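Local coordinates for uncharacterized protein PA2218 (Pseudomonas aeruginosa, PDB 2HDW), which is of unknown function but adopts the alpha/beta hydrolase fold and may be a hydrolase, at residues L50-E55 / H68-F73; L81-Y86 / V126-D131; A98-G103 / A157-I162; V108-S113 / H274-N279. All coordinates share one frame; numbering follows the deposited sequence.

Contact 1 (L50-E55 / H68-F73); sequences LQLTQE and HRKVTF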
# COMPACT_ATOMS: atom_id res chain seq x y z
N LEU A 50 -9.62 -19.62 0.46
CA LEU A 50 -9.40 -18.86 -0.75
C LEU A 50 -8.61 -19.66 -1.78
O LEU A 50 -7.71 -20.43 -1.43
CB LEU A 50 -8.64 -17.56 -0.44
CG LEU A 50 -9.22 -16.56 0.57
CD1 LEU A 50 -8.21 -15.43 0.79
CD2 LEU A 50 -10.53 -16.01 0.07
N GLN A 51 -8.96 -19.48 -3.04
CA GLN A 51 -8.29 -20.15 -4.14
C GLN A 51 -7.14 -19.24 -4.57
O GLN A 51 -7.38 -18.16 -5.12
CB GLN A 51 -9.25 -20.37 -5.30
CG GLN A 51 -8.69 -21.21 -6.43
CD GLN A 51 -9.64 -21.31 -7.61
OE1 GLN A 51 -9.45 -22.13 -8.51
NE2 GLN A 51 -10.67 -20.47 -7.62
N LEU A 52 -5.91 -19.67 -4.32
CA LEU A 52 -4.75 -18.88 -4.69
C LEU A 52 -4.02 -19.54 -5.86
O LEU A 52 -3.81 -20.75 -5.86
CB LEU A 52 -3.81 -18.76 -3.49
CG LEU A 52 -4.43 -18.25 -2.19
CD1 LEU A 52 -3.36 -18.18 -1.12
CD2 LEU A 52 -5.06 -16.87 -2.41
N THR A 53 -3.66 -18.74 -6.86
CA THR A 53 -2.97 -19.29 -8.02
C THR A 53 -1.55 -19.72 -7.66
O THR A 53 -0.89 -19.06 -6.86
CB THR A 53 -2.87 -18.28 -9.17
OG1 THR A 53 -2.19 -18.90 -10.27
CG2 THR A 53 -2.08 -17.05 -8.75
N GLN A 54 -1.10 -20.81 -8.25
CA GLN A 54 0.25 -21.31 -8.00
C GLN A 54 1.18 -20.87 -9.12
O GLN A 54 2.39 -21.04 -9.04
CB GLN A 54 0.24 -22.84 -7.90
CG GLN A 54 -0.57 -23.37 -6.73
CD GLN A 54 -0.23 -22.68 -5.42
OE1 GLN A 54 -0.91 -21.73 -5.01
NE2 GLN A 54 0.84 -23.13 -4.77
N GLU A 55 0.60 -20.29 -10.17
CA GLU A 55 1.40 -19.82 -11.29
C GLU A 55 2.20 -18.61 -10.82
O GLU A 55 1.69 -17.79 -10.05
CB GLU A 55 0.49 -19.39 -12.44
CG GLU A 55 -0.42 -20.49 -12.96
CD GLU A 55 0.37 -21.67 -13.50
OE1 GLU A 55 1.18 -21.46 -14.43
OE2 GLU A 55 0.17 -22.80 -13.00
N HIS A 68 9.71 -18.97 -1.16
CA HIS A 68 8.40 -18.35 -1.27
C HIS A 68 7.21 -19.29 -1.21
O HIS A 68 7.27 -20.43 -1.68
CB HIS A 68 8.32 -17.55 -2.57
CG HIS A 68 6.93 -17.19 -2.97
ND1 HIS A 68 6.07 -18.09 -3.56
CD2 HIS A 68 6.21 -16.06 -2.79
CE1 HIS A 68 4.88 -17.53 -3.73
NE2 HIS A 68 4.94 -16.29 -3.26
N ARG A 69 6.12 -18.79 -0.63
CA ARG A 69 4.87 -19.53 -0.53
C ARG A 69 3.74 -18.54 -0.22
O ARG A 69 3.98 -17.47 0.34
CB ARG A 69 4.96 -20.63 0.55
CG ARG A 69 4.94 -20.15 2.00
CD ARG A 69 4.79 -21.36 2.92
NE ARG A 69 4.25 -21.02 4.24
CZ ARG A 69 4.98 -20.60 5.26
NH1 ARG A 69 6.30 -20.46 5.13
NH2 ARG A 69 4.39 -20.32 6.42
N LYS A 70 2.51 -18.89 -0.59
CA LYS A 70 1.37 -18.01 -0.36
C LYS A 70 0.68 -18.35 0.95
O LYS A 70 0.60 -19.52 1.34
CB LYS A 70 0.38 -18.11 -1.53
CG LYS A 70 1.06 -18.23 -2.89
CD LYS A 70 0.77 -17.06 -3.84
CE LYS A 70 -0.65 -17.09 -4.35
NZ LYS A 70 -0.80 -16.28 -5.60
N VAL A 71 0.18 -17.34 1.64
CA VAL A 71 -0.51 -17.56 2.91
C VAL A 71 -1.78 -16.73 2.98
O VAL A 71 -2.01 -15.87 2.13
CB VAL A 71 0.38 -17.19 4.11
CG1 VAL A 71 1.65 -18.03 4.10
CG2 VAL A 71 0.72 -15.70 4.08
N THR A 72 -2.59 -17.00 3.99
CA THR A 72 -3.83 -16.27 4.21
C THR A 72 -3.98 -16.02 5.71
O THR A 72 -3.36 -16.70 6.54
CB THR A 72 -5.06 -17.06 3.72
OG1 THR A 72 -5.23 -18.24 4.52
CG2 THR A 72 -4.89 -17.45 2.27
N PHE A 73 -4.78 -15.02 6.06
CA PHE A 73 -5.03 -14.66 7.45
C PHE A 73 -6.19 -13.68 7.49
O PHE A 73 -6.42 -12.94 6.52
CB PHE A 73 -3.76 -14.04 8.06
CG PHE A 73 -3.18 -12.93 7.23
CD1 PHE A 73 -3.73 -11.65 7.27
CD2 PHE A 73 -2.08 -13.17 6.41
CE1 PHE A 73 -3.20 -10.62 6.49
CE2 PHE A 73 -1.54 -12.15 5.62
CZ PHE A 73 -2.10 -10.87 5.66

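Contact 2 (L81-Y86 / V126-D131); sequences LAADLY and VTLAFD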
# COMPACT_ATOMS: atom_id res chain seq x y z
N LEU A 81 -7.42 -12.30 4.13
CA LEU A 81 -6.54 -11.74 3.12
C LEU A 81 -5.54 -12.75 2.57
O LEU A 81 -5.17 -13.70 3.25
CB LEU A 81 -5.77 -10.55 3.71
CG LEU A 81 -6.59 -9.49 4.46
CD1 LEU A 81 -5.65 -8.45 5.04
CD2 LEU A 81 -7.59 -8.84 3.51
N ALA A 82 -5.12 -12.53 1.32
CA ALA A 82 -4.14 -13.40 0.68
C ALA A 82 -2.82 -12.64 0.63
O ALA A 82 -2.80 -11.41 0.50
CB ALA A 82 -4.60 -13.76 -0.74
N ALA A 83 -1.71 -13.36 0.73
CA ALA A 83 -0.41 -12.71 0.71
C ALA A 83 0.72 -13.63 0.28
O ALA A 83 0.57 -14.86 0.28
CB ALA A 83 -0.10 -12.13 2.10
N ASP A 84 1.84 -13.03 -0.09
CA ASP A 84 3.03 -13.76 -0.49
C ASP A 84 4.03 -13.56 0.63
O ASP A 84 4.29 -12.42 1.05
CB ASP A 84 3.62 -13.21 -1.79
CG ASP A 84 2.82 -13.59 -3.02
OD1 ASP A 84 2.67 -14.81 -3.28
OD2 ASP A 84 2.34 -12.68 -3.74
N LEU A 85 4.59 -14.66 1.13
CA LEU A 85 5.57 -14.63 2.20
C LEU A 85 6.93 -15.01 1.64
O LEU A 85 7.06 -16.03 0.96
CB LEU A 85 5.16 -15.62 3.29
CG LEU A 85 6.11 -15.84 4.46
CD1 LEU A 85 6.17 -14.60 5.34
CD2 LEU A 85 5.62 -17.03 5.27
N TYR A 86 7.94 -14.19 1.92
CA TYR A 86 9.30 -14.44 1.45
C TYR A 86 10.26 -14.54 2.63
O TYR A 86 10.23 -13.69 3.53
CB TYR A 86 9.77 -13.30 0.54
CG TYR A 86 8.91 -13.05 -0.68
CD1 TYR A 86 9.24 -13.61 -1.92
CD2 TYR A 86 7.77 -12.27 -0.59
CE1 TYR A 86 8.45 -13.37 -3.05
CE2 TYR A 86 6.97 -12.03 -1.70
CZ TYR A 86 7.31 -12.58 -2.93
OH TYR A 86 6.50 -12.32 -4.02
N VAL A 126 12.37 -11.33 6.87
CA VAL A 126 11.26 -12.21 6.52
C VAL A 126 10.24 -11.17 6.06
O VAL A 126 10.00 -10.21 6.77
CB VAL A 126 10.71 -12.95 7.75
CG1 VAL A 126 9.36 -13.56 7.41
CG2 VAL A 126 11.68 -14.02 8.20
N THR A 127 9.66 -11.35 4.88
CA THR A 127 8.71 -10.36 4.38
C THR A 127 7.38 -10.89 3.90
O THR A 127 7.22 -12.08 3.60
CB THR A 127 9.33 -9.54 3.24
OG1 THR A 127 9.60 -10.40 2.13
CG2 THR A 127 10.64 -8.89 3.70
N LEU A 128 6.41 -9.98 3.81
CA LEU A 128 5.07 -10.34 3.40
C LEU A 128 4.41 -9.21 2.60
O LEU A 128 4.39 -8.06 3.04
CB LEU A 128 4.25 -10.63 4.66
CG LEU A 128 2.82 -11.17 4.59
CD1 LEU A 128 2.80 -12.54 3.93
CD2 LEU A 128 2.26 -11.26 6.01
N ALA A 129 3.91 -9.54 1.41
CA ALA A 129 3.21 -8.59 0.55
C ALA A 129 1.78 -9.14 0.50
O ALA A 129 1.57 -10.30 0.15
CB ALA A 129 3.83 -8.57 -0.85
N PHE A 130 0.81 -8.31 0.86
CA PHE A 130 -0.58 -8.76 0.90
C PHE A 130 -1.55 -7.99 0.02
O PHE A 130 -1.30 -6.85 -0.38
CB PHE A 130 -1.08 -8.67 2.35
CG PHE A 130 -1.17 -7.26 2.87
CD1 PHE A 130 -2.30 -6.49 2.60
CD2 PHE A 130 -0.12 -6.70 3.58
CE1 PHE A 130 -2.39 -5.16 3.05
CE2 PHE A 130 -0.19 -5.37 4.03
CZ PHE A 130 -1.32 -4.61 3.76
N ASP A 131 -2.67 -8.64 -0.28
CA ASP A 131 -3.73 -8.01 -1.06
C ASP A 131 -4.73 -7.43 -0.06
O ASP A 131 -5.24 -8.15 0.81
CB ASP A 131 -4.43 -9.02 -1.96
CG ASP A 131 -3.61 -9.39 -3.18
OD1 ASP A 131 -2.80 -8.55 -3.62
OD2 ASP A 131 -3.79 -10.51 -3.71

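Contact 3 (A98-G103 / A157-I162); sequences AIVIGG and AAVDFI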
# COMPACT_ATOMS: atom_id res chain seq x y z
N ALA A 98 11.19 -8.87 10.81
CA ALA A 98 10.23 -9.02 9.72
C ALA A 98 9.66 -7.68 9.27
O ALA A 98 9.64 -6.71 10.03
CB ALA A 98 9.09 -9.95 10.15
N ILE A 99 9.21 -7.64 8.02
CA ILE A 99 8.65 -6.42 7.43
C ILE A 99 7.36 -6.72 6.66
O ILE A 99 7.32 -7.63 5.83
CB ILE A 99 9.63 -5.78 6.42
CG1 ILE A 99 10.98 -5.52 7.09
CG2 ILE A 99 9.06 -4.49 5.88
CD1 ILE A 99 12.05 -5.02 6.12
N VAL A 100 6.31 -5.95 6.94
CA VAL A 100 5.05 -6.12 6.22
C VAL A 100 4.98 -4.99 5.21
O VAL A 100 5.16 -3.82 5.56
CB VAL A 100 3.82 -6.05 7.13
CG1 VAL A 100 2.55 -5.99 6.27
CG2 VAL A 100 3.77 -7.27 8.03
N ILE A 101 4.73 -5.34 3.96
CA ILE A 101 4.67 -4.35 2.89
C ILE A 101 3.33 -4.29 2.18
O ILE A 101 2.78 -5.31 1.77
CB ILE A 101 5.77 -4.64 1.86
CG1 ILE A 101 7.10 -4.84 2.60
CG2 ILE A 101 5.87 -3.50 0.87
CD1 ILE A 101 8.22 -5.36 1.75
N GLY A 102 2.80 -3.07 2.04
CA GLY A 102 1.53 -2.88 1.36
C GLY A 102 1.60 -1.69 0.42
O GLY A 102 2.41 -0.78 0.61
N GLY A 103 0.75 -1.70 -0.60
CA GLY A 103 0.71 -0.62 -1.57
C GLY A 103 1.24 -1.05 -2.92
O GLY A 103 1.86 -2.10 -3.02
N ALA A 157 -3.46 -6.66 10.49
CA ALA A 157 -3.87 -8.05 10.35
C ALA A 157 -2.67 -8.81 9.78
O ALA A 157 -2.45 -9.98 10.11
CB ALA A 157 -5.06 -8.16 9.40
N ALA A 158 -1.91 -8.13 8.92
CA ALA A 158 -0.73 -8.72 8.31
C ALA A 158 0.36 -8.88 9.37
O ALA A 158 1.08 -9.88 9.40
CB ALA A 158 -0.22 -7.85 7.16
N VAL A 159 0.47 -7.90 10.26
CA VAL A 159 1.45 -7.96 11.33
C VAL A 159 1.07 -9.12 12.26
O VAL A 159 1.94 -9.82 12.79
CB VAL A 159 1.51 -6.64 12.13
CG1 VAL A 159 2.39 -6.80 13.36
CG2 VAL A 159 2.05 -5.53 11.24
N ASP A 160 -0.24 -9.32 12.45
CA ASP A 160 -0.72 -10.42 13.28
C ASP A 160 -0.16 -11.76 12.78
O ASP A 160 0.31 -12.59 13.56
CB ASP A 160 -2.26 -10.53 13.23
CG ASP A 160 -2.96 -9.50 14.11
OD1 ASP A 160 -2.28 -8.76 14.85
OD2 ASP A 160 -4.21 -9.46 14.05
N PHE A 161 -0.21 -11.96 11.47
CA PHE A 161 0.26 -13.20 10.88
C PHE A 161 1.76 -13.38 10.89
O PHE A 161 2.28 -14.38 11.37
CB PHE A 161 -0.24 -13.34 9.44
CG PHE A 161 0.19 -14.62 8.78
CD1 PHE A 161 -0.49 -15.80 9.02
CD2 PHE A 161 1.31 -14.64 7.95
CE1 PHE A 161 -0.06 -17.00 8.45
CE2 PHE A 161 1.74 -15.83 7.38
CZ PHE A 161 1.06 -17.01 7.63
N ILE A 162 2.47 -12.40 10.34
CA ILE A 162 3.92 -12.46 10.27
C ILE A 162 4.53 -12.67 11.66
O ILE A 162 5.54 -13.35 11.80
CB ILE A 162 4.49 -11.18 9.59
CG1 ILE A 162 5.87 -11.46 9.00
CG2 ILE A 162 4.57 -10.03 10.59
CD1 ILE A 162 6.26 -10.49 7.90

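Contact 4 (V108-S113 / H274-N279); sequences VKEQSS and HPRAVN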
# COMPACT_ATOMS: atom_id res chain seq x y z
N VAL A 108 -1.94 -4.78 -6.54
CA VAL A 108 -1.93 -6.08 -5.87
C VAL A 108 -0.50 -6.50 -5.54
O VAL A 108 0.47 -5.93 -6.05
CB VAL A 108 -2.59 -7.18 -6.74
CG1 VAL A 108 -4.07 -6.90 -6.86
CG2 VAL A 108 -1.93 -7.23 -8.12
N LYS A 109 -0.38 -7.52 -4.69
CA LYS A 109 0.91 -8.03 -4.25
C LYS A 109 1.86 -8.47 -5.36
O LYS A 109 3.07 -8.53 -5.14
CB LYS A 109 0.69 -9.19 -3.27
CG LYS A 109 -0.00 -10.41 -3.89
CD LYS A 109 -0.41 -11.40 -2.81
CE LYS A 109 -0.96 -12.70 -3.40
NZ LYS A 109 -2.11 -12.48 -4.34
N GLU A 110 1.34 -8.80 -6.53
CA GLU A 110 2.21 -9.23 -7.62
C GLU A 110 2.94 -8.06 -8.26
O GLU A 110 3.85 -8.24 -9.08
CB GLU A 110 1.41 -9.99 -8.69
CG GLU A 110 0.82 -11.32 -8.21
CD GLU A 110 -0.42 -11.16 -7.34
OE1 GLU A 110 -0.95 -10.03 -7.24
OE2 GLU A 110 -0.87 -12.17 -6.76
N GLN A 111 2.55 -6.84 -7.89
CA GLN A 111 3.18 -5.66 -8.44
C GLN A 111 4.28 -5.12 -7.51
O GLN A 111 5.04 -5.91 -6.95
CB GLN A 111 2.09 -4.61 -8.76
CG GLN A 111 1.14 -5.11 -9.86
CD GLN A 111 -0.12 -4.27 -10.02
OE1 GLN A 111 -0.81 -3.97 -9.05
NE2 GLN A 111 -0.44 -3.92 -11.27
N SER A 112 4.36 -3.81 -7.33
CA SER A 112 5.40 -3.20 -6.51
C SER A 112 5.66 -3.75 -5.10
O SER A 112 6.82 -3.96 -4.73
CB SER A 112 5.16 -1.69 -6.42
OG SER A 112 6.31 -1.04 -5.89
N SER A 113 4.61 -3.97 -4.31
CA SER A 113 4.83 -4.48 -2.95
C SER A 113 5.57 -5.81 -2.98
O SER A 113 6.44 -6.07 -2.14
CB SER A 113 3.50 -4.62 -2.19
OG SER A 113 2.59 -5.48 -2.86
N HIS A 274 -1.15 -6.22 -14.13
CA HIS A 274 -1.63 -7.45 -13.51
C HIS A 274 -3.14 -7.38 -13.55
O HIS A 274 -3.75 -6.44 -13.04
CB HIS A 274 -1.14 -7.63 -12.08
CG HIS A 274 -1.39 -9.02 -11.56
ND1 HIS A 274 -2.65 -9.47 -11.25
CD2 HIS A 274 -0.57 -10.08 -11.43
CE1 HIS A 274 -2.60 -10.75 -10.94
NE2 HIS A 274 -1.34 -11.15 -11.04
N PRO A 275 -3.78 -8.40 -14.16
CA PRO A 275 -5.23 -8.49 -14.31
C PRO A 275 -6.12 -8.29 -13.09
O PRO A 275 -7.26 -7.86 -13.23
CB PRO A 275 -5.43 -9.86 -14.95
CG PRO A 275 -4.26 -10.65 -14.43
CD PRO A 275 -3.13 -9.66 -14.55
N ARG A 276 -5.62 -8.61 -11.90
CA ARG A 276 -6.45 -8.45 -10.71
C ARG A 276 -6.38 -7.06 -10.06
O ARG A 276 -7.20 -6.74 -9.20
CB ARG A 276 -6.09 -9.53 -9.67
CG ARG A 276 -6.42 -10.95 -10.13
CD ARG A 276 -6.38 -11.94 -8.97
NE ARG A 276 -5.03 -12.14 -8.44
CZ ARG A 276 -4.15 -13.01 -8.93
NH1 ARG A 276 -4.47 -13.77 -9.98
NH2 ARG A 276 -2.95 -13.12 -8.39
N ALA A 277 -5.45 -6.23 -10.50
CA ALA A 277 -5.31 -4.89 -9.93
C ALA A 277 -6.37 -3.90 -10.37
O ALA A 277 -6.72 -3.84 -11.56
CB ALA A 277 -3.92 -4.33 -10.23
N VAL A 278 -6.86 -3.12 -9.41
CA VAL A 278 -7.85 -2.08 -9.69
C VAL A 278 -7.24 -1.10 -10.69
O VAL A 278 -7.89 -0.70 -11.67
CB VAL A 278 -8.21 -1.29 -8.40
CG1 VAL A 278 -8.78 0.09 -8.77
CG2 VAL A 278 -9.21 -2.07 -7.58
N ASN A 279 -6.00 -0.71 -10.45
CA ASN A 279 -5.33 0.25 -11.32
C ASN A 279 -5.03 -0.27 -12.71
O ASN A 279 -4.82 0.51 -13.64
CB ASN A 279 -4.06 0.77 -10.64
CG ASN A 279 -4.36 1.48 -9.33
OD1 ASN A 279 -5.47 1.98 -9.13
ND2 ASN A 279 -3.38 1.53 -8.43
O HOH W 1 -3.67 -10.48 -6.57

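Contact 1 (L50-E55 / H68-F73)
K70 NZ is held between two partners: across the contact it gives a weak hydrogen bond of 3.1 Å to the backbone oxygen T53 O, and its stronger partner is the carboxylate of E137, with which it forms a salt bridge. E137 also accepts a bond from the backbone N of T53, so one acid draws the lysine and the N-terminal loop together. The lysine arrives there by folding back, its chain bent at both CB-CG and CG-CD (chi2 -117°, chi3 -72°), and its methylene groups run alongside L52, CE lying 3.7 Å from L52 CB. T53 CG2 adds a methyl contact to the ammonium group, 3.5 Å from K70 NZ. T53 OG1 meanwhile accepts the N-H of E55 at 3.1 Å, an ST turn that bends the loop just beyond the lysine. The strand 66-74 is the outermost on this side of the central sheet of the alpha/beta hydrolase fold, and the irregular segment 50-55 runs nearly antiparallel to it, too far for backbone pairing. The remaining contact is apolar: L52 CD1 sits between K70 CB and T72 CG2, 3.8 Å from the latter, and L50 CD1 reaches the same threonine methyl more loosely at 4.2 Å. V71 and F73, on the other face of the strand, turn from the loop to pack on F161 and A158 of helix 148-164.

Contact 2 (L81-Y86 / V126-D131)
Y86 and T127 form a hydrogen-bonded antiparallel pair, Y86 N to T127 O and T127 N to Y86 O both at 2.8 Å. D84 and A129 form the next such pair, with D84 N to A129 O also 2.8 Å. D131 N continues the pattern to A82 O at 2.9 Å, nearly straight at hydrogen (172°). Between them lie the non-hydrogen-bonded pairs A83-F130 and L85-L128, where the strands come closer and CA-H groups point at carbonyls, as L128 CA does at D84 O (3.2 Å). On the face carrying A83, L85, L128 and F130 the packing is close: L128 CD1 presses on A83 CB at 3.5 Å, tighter than usual for two carbons. L85 has CG anti to its backbone N (chi1 175°), which carries CD1 across to T127 O and to V126 CG1, 3.9 Å away. On the other face T127 OG1 lies 3.3 Å from Y86 CB, obliquely to the tyrosine ring.

A second shell fixes the polar ends. T127 OG1 is hydrogen-bonded to A117 O of helix 112-122, which also packs on Y86. D84 OD1 is shared by H68 and K58, while D131 OD2 pairs with K109 and accepts the N-H of E137. The A83-F130 face is covered by helix 148-164, whose F161 and I162 touch L128. Strand 80-88 runs antiparallel to both its neighbours, 66-74 and 126-130, and the strand order 1-2-4-3-5-6-7-8 is that of the alpha/beta hydrolase fold.

Contact 3 (A98-G103 / A157-I162)
V100 makes the central apolar contact with residues 157-162 of helix 148-164, its two methyls dividing the work. CG1, anti to the backbone N (chi1 170°), meets A158 CB at 3.5 Å, closer than carbons usually pack, so strand and helix approach tightly at this small side chain. V100 CG2 lies 3.8 Å from I162 CG2, one turn further on from A158, and 4.0 Å from V159 CG2, beside A158. The isoleucine and V100 pass antiparallel, methyl CG2 against methyl CG2. V100 is thus seated against both A158 and I162, with V159 closing in from the side.

The second apolar patch is made by the long branch of I162. Its CG1 is anti to the backbone N (chi1 -157°) and the chain continues extended, which carries CD1 toward the start of the strand. There A98 CB is touched by both CG1 and CD1, the latter at 3.7 Å.

Backbone atoms are met too: I162 CD1 lies 3.7 Å from I99 O, and V100 CG2 lies near V159 N. The helix keeps its own backbone bonding, with I162 N to A158 O at 3.0 Å.

The axes of 98-102 and 157-162 come within 8.8 Å and run roughly antiparallel, at 149°. Strand 96-102 lies between strands 126-130 and 173-178 in the central sheet. Helix 148-164 packs on the A98 and V100 face and reaches F130 and L128 on strand 126-130, whereas I99 and I101 point to the other face, toward M120, Y116 and A117 of helix 112-122.

Contact 4 (V108-S113 / H274-N279)
E110 OE2 accepts from two cations that reach it from opposite faces of the carboxylate plane. K109 NZ comes on the syn side at 2.7 Å, and R276 NH2 from above the plane at 2.8 Å, with the oxygen in turn lying near the guanidinium plane; the carboxylate and guanidinium planes stand 81° apart. A water strengthens the join, donating to E110 OE1 and accepting from R276 NE, 2.8 Å from each. The cations have further acids: K109 pairs with D131 and E137, and R276 with D57, which probably offsets the nearness of the two positive groups. This network ties the turn 108-111 that leads into helix 112-122 of the alpha/beta hydrolase fold, with Q111 as N-cap residue, to the loop after helix 258-267. Each side is a type I turn, V108 to Q111 and H274 to A277.

Next to the ions, the H274 ring is stacked on the carboxylate, planes 27° apart, with E110 OE1 over one face toward the rim, and its CD2 touches E110 CB at 3.4 Å. Its ND1 accepts the N-H of R276 at 3.2 Å, its NE2 is hydrogen-bonded to D57, and its CE1 sits over the centre of the R276 guanidinium. Q111 OE1 accepts V108 N at 2.9 Å and lies 3.3 Å from A277 CB, while Q111 NE2 is hydrogen-bonded to G272 O. V108 fills in the packing, CG2 standing against H274 CG and CG1 against A277 CA.

How the contacts relate
From the N terminus, contact 1 closes first, folding the loop 50-55 back onto edge strand 66-74 before contact 2 opens. Contact 2 then joins strand 80-88, bonded to that edge strand, to strand 126-130. Contacts 3 and 4 open within the loop it encloses and close beyond it, so each crosses contact 2 and they cross each other: contact 3 lays helix 148-164 on strand 96-102, which pairs with 126-130, and contact 4, opening at the start of helix 112-122, closes far along the chain at 274-279. The first three therefore share one sheet, while contact 4 borders it through the K109-D131 salt bridge and touches contact 1 where T53 meets R276.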